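Local coordinates for protein histidinol-phosphate aminotransferase (Clostridium acetobutylicum, PDB 3FTB) that probably transfers amino groups using a pyridoxal 5'-phosphate cofactor, at residues 201-212 with 224-234. Residues are numbered along the deposited sequence; the frame is centred on the assembly and turned at random.
Sequences IKNYSCLFIIRA and FGYGITNNKEI. With PO4 (phosphate ion), chain G.
With CG turned between its backbone N and carbonyl carbon (chi1 49°), Tyr-226 lays its ring over the side chain of Arg-211, whose CB sits above the face, 3.6 Å from the ring centroid, in a CH-pi contact. Arg-211 bends at chi2 (-71°) and carries its guanidinium away to a phosphate ion, probably from the crystallisation liquor, in plane at the group's edge; a salt bridge from NE to Glu-184 probably helps to fix its rotation. Against the same sheet face, Ile-201 from the preceding loop crosses Ile-228 at about a right angle, CD1 of Ile-201 lying 3.7 Å from CG2 of Ile-228. Strands 207-212 and 225-229 run antiparallel within the seven-stranded mixed sheet of the large domain of a class I/II aminotransferase, where 225-229 is the strand that opposes its neighbours. Ile-209 and Ile-228 form one hydrogen-bonded pair, Arg-211 and Tyr-226 the next. On the other face, Gly-227 gives the Phe-208 ring room, Phe-208 CZ 3.9 Å from Gly-227 CA. Where 225-229 ends and 207-212 begins, Thr-229 OG1 donates to Leu-207 O (2.8 Å) and accepts from Asn-231 N, closing an ST turn. Asn-231 then N-caps helix 232-239, while Lys-202 NZ is shared between Asn-230 OD1, at 3.0 Å, and Lys-77 O.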
ATOM      1  N   ILE A 201      14.498 -22.713  -3.770  1.00 26.40           N
ATOM      2  CA  ILE A 201      14.711 -21.698  -2.727  1.00 39.42           C
ATOM      3  C   ILE A 201      15.641 -22.182  -1.599  1.00 46.41           C
ATOM      4  O   ILE A 201      16.496 -21.437  -1.103  1.00 41.83           O
ATOM      5  CB  ILE A 201      13.357 -21.229  -2.135  1.00 36.87           C
ATOM      6  CG1 ILE A 201      12.527 -20.490  -3.193  1.00 40.52           C
ATOM      7  CG2 ILE A 201      13.561 -20.344  -0.929  1.00 27.13           C
ATOM      8  CD1 ILE A 201      13.044 -19.128  -3.517  1.00 36.18           C
ATOM      9  N   LYS A 202      15.482 -23.439  -1.205  1.00 50.45           N
ATOM     10  CA  LYS A 202      16.279 -23.993  -0.118  1.00 52.02           C
ATOM     11  C   LYS A 202      17.749 -24.211  -0.505  1.00 46.72           C
ATOM     12  O   LYS A 202      18.653 -24.089   0.327  1.00 44.62           O
ATOM     13  CB  LYS A 202      15.643 -25.295   0.363  1.00 48.47           C
ATOM     14  CG  LYS A 202      14.213 -25.120   0.835  1.00 34.35           C
ATOM     15  CD  LYS A 202      14.133 -23.944   1.773  1.00 32.45           C
ATOM     16  CE  LYS A 202      12.963 -24.089   2.707  1.00 36.68           C
ATOM     17  NZ  LYS A 202      13.098 -23.211   3.887  1.00 31.50           N
ATOM     18  N   ASN A 203      17.984 -24.527  -1.770  1.00 35.45           N
ATOM     19  CA  ASN A 203      19.322 -24.858  -2.221  1.00 32.03           C
ATOM     20  C   ASN A 203      20.162 -23.639  -2.513  1.00 35.98           C
ATOM     21  O   ASN A 203      21.381 -23.751  -2.649  1.00 35.35           O
ATOM     22  CB  ASN A 203      19.256 -25.752  -3.450  1.00 27.63           C
ATOM     23  CG  ASN A 203      18.723 -27.113  -3.121  1.00 47.33           C
ATOM     24  OD1 ASN A 203      19.471 -27.995  -2.700  1.00 59.43           O
ATOM     25  ND2 ASN A 203      17.417 -27.295  -3.284  1.00 51.82           N
ATOM     26  N   TYR A 204      19.509 -22.481  -2.618  1.00 35.09           N
ATOM     27  CA  TYR A 204      20.198 -21.236  -2.957  1.00 25.37           C
ATOM     28  C   TYR A 204      19.578 -20.053  -2.226  1.00 39.70           C
ATOM     29  O   TYR A 204      18.409 -19.728  -2.446  1.00 45.04           O
ATOM     30  CB  TYR A 204      20.157 -20.981  -4.472  1.00 28.40           C
ATOM     31  CG  TYR A 204      20.815 -22.056  -5.299  1.00 35.71           C
ATOM     32  CD1 TYR A 204      22.200 -22.157  -5.377  1.00 30.55           C
ATOM     33  CD2 TYR A 204      20.049 -22.981  -5.996  1.00 47.61           C
ATOM     34  CE1 TYR A 204      22.800 -23.155  -6.124  1.00 31.14           C
ATOM     35  CE2 TYR A 204      20.644 -23.985  -6.748  1.00 45.83           C
ATOM     36  CZ  TYR A 204      22.016 -24.064  -6.804  1.00 37.12           C
ATOM     37  OH  TYR A 204      22.599 -25.058  -7.547  1.00 36.31           O
ATOM     38  N   SER A 205      20.347 -19.402  -1.358  1.00 39.19           N
ATOM     39  CA  SER A 205      19.870 -18.151  -0.775  1.00 39.01           C
ATOM     40  C   SER A 205      20.390 -16.900  -1.505  1.00 28.32           C
ATOM     41  O   SER A 205      20.479 -15.822  -0.922  1.00 43.88           O
ATOM     42  CB  SER A 205      20.101 -18.092   0.744  1.00 42.66           C
ATOM     43  OG  SER A 205      20.825 -19.211   1.218  1.00 38.44           O
ATOM     44  N   CYS A 206      20.734 -17.065  -2.779  1.00 23.25           N
ATOM     45  CA  CYS A 206      20.941 -15.941  -3.695  1.00 33.20           C
ATOM     46  C   CYS A 206      19.613 -15.654  -4.380  1.00 30.68           C
ATOM     47  O   CYS A 206      19.330 -14.528  -4.773  1.00 33.29           O
ATOM     48  CB  CYS A 206      22.018 -16.246  -4.742  1.00 35.90           C
ATOM     49  SG  CYS A 206      21.587 -17.534  -5.952  1.00 43.28           S
ATOM     50  N   LEU A 207      18.788 -16.692  -4.488  1.00 28.66           N
ATOM     51  CA  LEU A 207      17.474 -16.577  -5.105  1.00 31.27           C
ATOM     52  C   LEU A 207      16.535 -15.674  -4.314  1.00 27.82           C
ATOM     53  O   LEU A 207      16.335 -15.860  -3.111  1.00 33.85           O
ATOM     54  CB  LEU A 207      16.816 -17.954  -5.246  1.00 35.72           C
ATOM     55  CG  LEU A 207      17.051 -18.821  -6.481  1.00 40.63           C
ATOM     56  CD1 LEU A 207      16.360 -20.155  -6.285  1.00 32.46           C
ATOM     57  CD2 LEU A 207      16.533 -18.132  -7.727  1.00 42.89           C
ATOM     58  N   PHE A 208      15.953 -14.705  -5.004  1.00 28.73           N
ATOM     59  CA  PHE A 208      14.816 -13.981  -4.474  1.00 22.95           C
ATOM     60  C   PHE A 208      13.707 -14.030  -5.527  1.00 34.41           C
ATOM     61  O   PHE A 208      13.908 -13.593  -6.668  1.00 33.65           O
ATOM     62  CB  PHE A 208      15.200 -12.542  -4.151  1.00 25.57           C
ATOM     63  CG  PHE A 208      14.078 -11.738  -3.537  1.00 28.08           C
ATOM     64  CD1 PHE A 208      13.840 -11.793  -2.177  1.00 34.23           C
ATOM     65  CD2 PHE A 208      13.269 -10.932  -4.320  1.00 23.07           C
ATOM     66  CE1 PHE A 208      12.820 -11.064  -1.605  1.00 40.02           C
ATOM     67  CE2 PHE A 208      12.242 -10.196  -3.754  1.00 34.96           C
ATOM     68  CZ  PHE A 208      12.016 -10.264  -2.390  1.00 37.53           C
ATOM     69  N   ILE A 209      12.555 -14.590  -5.166  1.00 34.13           N
ATOM     70  CA  ILE A 209      11.453 -14.742  -6.127  1.00 36.64           C
ATOM     71  C   ILE A 209      10.311 -13.772  -5.841  1.00 32.35           C
ATOM     72  O   ILE A 209       9.954 -13.553  -4.680  1.00 28.17           O
ATOM     73  CB  ILE A 209      10.874 -16.187  -6.129  1.00 30.82           C
ATOM     74  CG1 ILE A 209      11.989 -17.241  -6.189  1.00 29.67           C
ATOM     75  CG2 ILE A 209       9.881 -16.369  -7.244  1.00 13.72           C
ATOM     76  CD1 ILE A 209      12.871 -17.135  -7.391  1.00 35.83           C
ATOM     77  N   ILE A 210       9.748 -13.200  -6.905  1.00 32.44           N
ATOM     78  CA  ILE A 210       8.585 -12.335  -6.806  1.00 26.64           C
ATOM     79  C   ILE A 210       7.353 -13.016  -7.419  1.00 28.44           C
ATOM     80  O   ILE A 210       7.351 -13.389  -8.600  1.00 31.87           O
ATOM     81  CB  ILE A 210       8.852 -11.004  -7.520  1.00 27.47           C
ATOM     82  CG1 ILE A 210      10.046 -10.295  -6.876  1.00 37.62           C
ATOM     83  CG2 ILE A 210       7.635 -10.118  -7.484  1.00 23.44           C
ATOM     84  CD1 ILE A 210      10.372  -8.940  -7.493  1.00 42.24           C
ATOM     85  N   ARG A 211       6.323 -13.224  -6.608  1.00 29.17           N
ATOM     86  CA  ARG A 211       5.063 -13.721  -7.137  1.00 34.95           C
ATOM     87  C   ARG A 211       3.998 -12.635  -7.058  1.00 40.68           C
ATOM     88  O   ARG A 211       4.208 -11.601  -6.439  1.00 28.55           O
ATOM     89  CB  ARG A 211       4.593 -14.938  -6.357  1.00 31.22           C
ATOM     90  CG  ARG A 211       5.491 -16.142  -6.468  1.00 23.53           C
ATOM     91  CD  ARG A 211       5.422 -16.765  -7.817  1.00 31.92           C
ATOM     92  NE  ARG A 211       6.044 -18.083  -7.808  1.00 39.58           N
ATOM     93  CZ  ARG A 211       5.357 -19.216  -7.816  1.00 38.06           C
ATOM     94  NH1 ARG A 211       4.033 -19.175  -7.840  1.00 32.18           N
ATOM     95  NH2 ARG A 211       5.995 -20.381  -7.810  1.00 41.95           N
ATOM     96  N   ALA A 212       2.847 -12.886  -7.679  1.00 46.79           N
ATOM     97  CA  ALA A 212       1.729 -11.951  -7.635  1.00 35.92           C
ATOM     98  C   ALA A 212       0.403 -12.671  -7.829  1.00 40.14           C
ATOM     99  O   ALA A 212       0.341 -13.711  -8.488  1.00 40.27           O
ATOM    100  CB  ALA A 212       1.897 -10.877  -8.689  1.00 38.63           C
ATOM    101  N   PHE A 224      -1.789  -6.878  -4.412  1.00 45.16           N
ATOM    102  CA  PHE A 224      -1.060  -7.864  -3.616  1.00 42.18           C
ATOM    103  C   PHE A 224      -0.030  -8.709  -4.372  1.00 37.37           C
ATOM    104  O   PHE A 224      -0.372  -9.456  -5.283  1.00 37.49           O
ATOM    105  CB  PHE A 224      -2.014  -8.781  -2.840  1.00 38.26           C
ATOM    106  CG  PHE A 224      -1.291  -9.774  -1.983  1.00 42.78           C
ATOM    107  CD1 PHE A 224      -0.607  -9.356  -0.862  1.00 34.65           C
ATOM    108  CD2 PHE A 224      -1.231 -11.105  -2.337  1.00 43.00           C
ATOM    109  CE1 PHE A 224       0.098 -10.252  -0.095  1.00 37.02           C
ATOM    110  CE2 PHE A 224      -0.533 -11.995  -1.578  1.00 31.49           C
ATOM    111  CZ  PHE A 224       0.134 -11.570  -0.454  1.00 37.08           C
ATOM    112  N   GLY A 225       1.231  -8.583  -3.971  1.00 34.99           N
ATOM    113  CA  GLY A 225       2.300  -9.430  -4.474  1.00 31.05           C
ATOM    114  C   GLY A 225       3.198  -9.868  -3.331  1.00 30.83           C
ATOM    115  O   GLY A 225       3.133  -9.290  -2.253  1.00 26.18           O
ATOM    116  N   TYR A 226       4.032 -10.882  -3.546  1.00 37.67           N
ATOM    117  CA  TYR A 226       4.905 -11.355  -2.468  1.00 36.67           C
ATOM    118  C   TYR A 226       6.336 -11.741  -2.849  1.00 33.47           C
ATOM    119  O   TYR A 226       6.640 -12.013  -4.012  1.00 34.45           O
ATOM    120  CB  TYR A 226       4.236 -12.471  -1.655  1.00 44.43           C
ATOM    121  CG  TYR A 226       3.618 -13.596  -2.454  1.00 41.39           C
ATOM    122  CD1 TYR A 226       4.148 -14.882  -2.402  1.00 40.45           C
ATOM    123  CD2 TYR A 226       2.486 -13.383  -3.234  1.00 41.24           C
ATOM    124  CE1 TYR A 226       3.571 -15.930  -3.118  1.00 39.15           C
ATOM    125  CE2 TYR A 226       1.907 -14.417  -3.955  1.00 42.00           C
ATOM    126  CZ  TYR A 226       2.451 -15.690  -3.892  1.00 44.33           C
ATOM    127  OH  TYR A 226       1.870 -16.716  -4.611  1.00 50.05           O
ATOM    128  N   GLY A 227       7.211 -11.724  -1.845  1.00 30.03           N
ATOM    129  CA  GLY A 227       8.593 -12.142  -1.998  1.00 36.94           C
ATOM    130  C   GLY A 227       8.874 -13.446  -1.265  1.00 33.96           C
ATOM    131  O   GLY A 227       8.367 -13.670  -0.176  1.00 37.63           O
ATOM    132  N   ILE A 228       9.710 -14.289  -1.863  1.00 26.62           N
ATOM    133  CA  ILE A 228      10.001 -15.632  -1.377  1.00 33.89           C
ATOM    134  C   ILE A 228      11.514 -15.861  -1.384  1.00 33.30           C
ATOM    135  O   ILE A 228      12.126 -15.820  -2.443  1.00 34.65           O
ATOM    136  CB  ILE A 228       9.338 -16.674  -2.310  1.00 44.35           C
ATOM    137  CG1 ILE A 228       7.822 -16.560  -2.199  1.00 54.89           C
ATOM    138  CG2 ILE A 228       9.801 -18.084  -1.985  1.00 53.07           C
ATOM    139  CD1 ILE A 228       7.332 -16.470  -0.740  1.00 53.26           C
ATOM    140  N   THR A 229      12.126 -16.094  -0.223  1.00 24.26           N
ATOM    141  CA  THR A 229      13.580 -16.282  -0.163  1.00 24.69           C
ATOM    142  C   THR A 229      14.024 -16.995   1.114  1.00 35.18           C
ATOM    143  O   THR A 229      13.450 -16.802   2.182  1.00 34.69           O
ATOM    144  CB  THR A 229      14.354 -14.936  -0.281  1.00 16.59           C
ATOM    145  OG1 THR A 229      15.752 -15.187  -0.487  1.00 26.13           O
ATOM    146  CG2 THR A 229      14.200 -14.106   0.972  1.00 16.76           C
ATOM    147  N   ASN A 230      15.053 -17.823   0.993  1.00 41.38           N
ATOM    148  CA  ASN A 230      15.680 -18.435   2.150  1.00 34.32           C
ATOM    149  C   ASN A 230      16.622 -17.450   2.830  1.00 39.22           C
ATOM    150  O   ASN A 230      17.117 -17.706   3.923  1.00 40.44           O
ATOM    151  CB  ASN A 230      16.461 -19.686   1.751  1.00 35.22           C
ATOM    152  CG  ASN A 230      16.267 -20.815   2.729  1.00 37.53           C
ATOM    153  OD1 ASN A 230      15.136 -21.094   3.137  1.00 46.69           O
ATOM    154  ND2 ASN A 230      17.359 -21.472   3.120  1.00 20.34           N
ATOM    155  N   ASN A 231      16.878 -16.327   2.172  1.00 33.10           N
ATOM    156  CA  ASN A 231      17.759 -15.306   2.723  1.00 33.61           C
ATOM    157  C   ASN A 231      17.031 -14.434   3.736  1.00 30.41           C
ATOM    158  O   ASN A 231      16.734 -13.262   3.476  1.00 27.63           O
ATOM    159  CB  ASN A 231      18.351 -14.445   1.606  1.00 41.08           C
ATOM    160  CG  ASN A 231      19.402 -13.474   2.111  1.00 42.32           C
ATOM    161  OD1 ASN A 231      19.339 -12.988   3.251  1.00 39.02           O
ATOM    162  ND2 ASN A 231      20.375 -13.180   1.259  1.00 37.42           N
ATOM    163  N   LYS A 232      16.757 -15.012   4.899  1.00 37.02           N
ATOM    164  CA  LYS A 232      16.043 -14.311   5.958  1.00 36.89           C
ATOM    165  C   LYS A 232      16.516 -12.873   6.188  1.00 39.46           C
ATOM    166  O   LYS A 232      15.713 -11.997   6.505  1.00 41.61           O
ATOM    167  CB  LYS A 232      16.103 -15.118   7.253  1.00 25.32           C
ATOM    168  CG  LYS A 232      14.911 -16.047   7.439  1.00 34.39           C
ATOM    169  CD  LYS A 232      14.863 -17.121   6.361  1.00 37.18           C
ATOM    170  CE  LYS A 232      15.663 -18.356   6.752  1.00 33.38           C
ATOM    171  NZ  LYS A 232      15.475 -19.456   5.783  1.00 29.06           N
ATOM    172  N   GLU A 233      17.807 -12.619   6.008  1.00 44.46           N
ATOM    173  CA  GLU A 233      18.333 -11.277   6.258  1.00 45.30           C
ATOM    174  C   GLU A 233      17.888 -10.250   5.202  1.00 42.70           C
ATOM    175  O   GLU A 233      17.700  -9.067   5.506  1.00 44.73           O
ATOM    176  CB  GLU A 233      19.861 -11.297   6.435  1.00 44.82           C
ATOM    177  CG  GLU A 233      20.462  -9.938   6.855  1.00 59.66           C
ATOM    178  CD  GLU A 233      19.672  -9.215   7.970  1.00 67.52           C
ATOM    179  OE1 GLU A 233      19.446  -7.982   7.869  1.00 55.09           O
ATOM    180  OE2 GLU A 233      19.280  -9.876   8.957  1.00 77.67           O
ATOM    181  N   ILE A 234      17.694 -10.707   3.971  1.00 33.50           N
ATOM    182  CA  ILE A 234      17.272  -9.815   2.897  1.00 31.63           C
ATOM    183  C   ILE A 234      15.790  -9.474   3.008  1.00 34.76           C
ATOM    184  O   ILE A 234      15.350  -8.430   2.522  1.00 35.67           O
ATOM    185  CB  ILE A 234      17.605 -10.403   1.513  1.00 35.23           C
ATOM    186  CG1 ILE A 234      19.050 -10.071   1.160  1.00 44.67           C
ATOM    187  CG2 ILE A 234      16.684  -9.857   0.440  1.00 32.15           C
ATOM    188  CD1 ILE A 234      19.386 -10.324  -0.281  1.00 51.09           C
TER
HETATM  189  P   PO4 G 364       3.278 -22.584  -7.605  1.00 62.96           P
HETATM  190  O1  PO4 G 364       2.755 -21.170  -7.658  1.00 38.48           O
HETATM  191  O2  PO4 G 364       2.822 -23.234  -6.317  1.00 60.06           O
HETATM  192  O3  PO4 G 364       2.750 -23.350  -8.800  1.00 66.82           O
HETATM  193  O4  PO4 G 364       4.791 -22.614  -7.644  1.00 73.61           O
HETATM  194  O   HOH W   1      15.929 -18.489  -1.863  1.00 36.55           O
HETATM  195  O   HOH W   2      20.317 -12.904  -1.676  1.00 38.50           O
HETATM  196  O   HOH W   3       0.601 -15.868  -6.615  1.00 32.83           O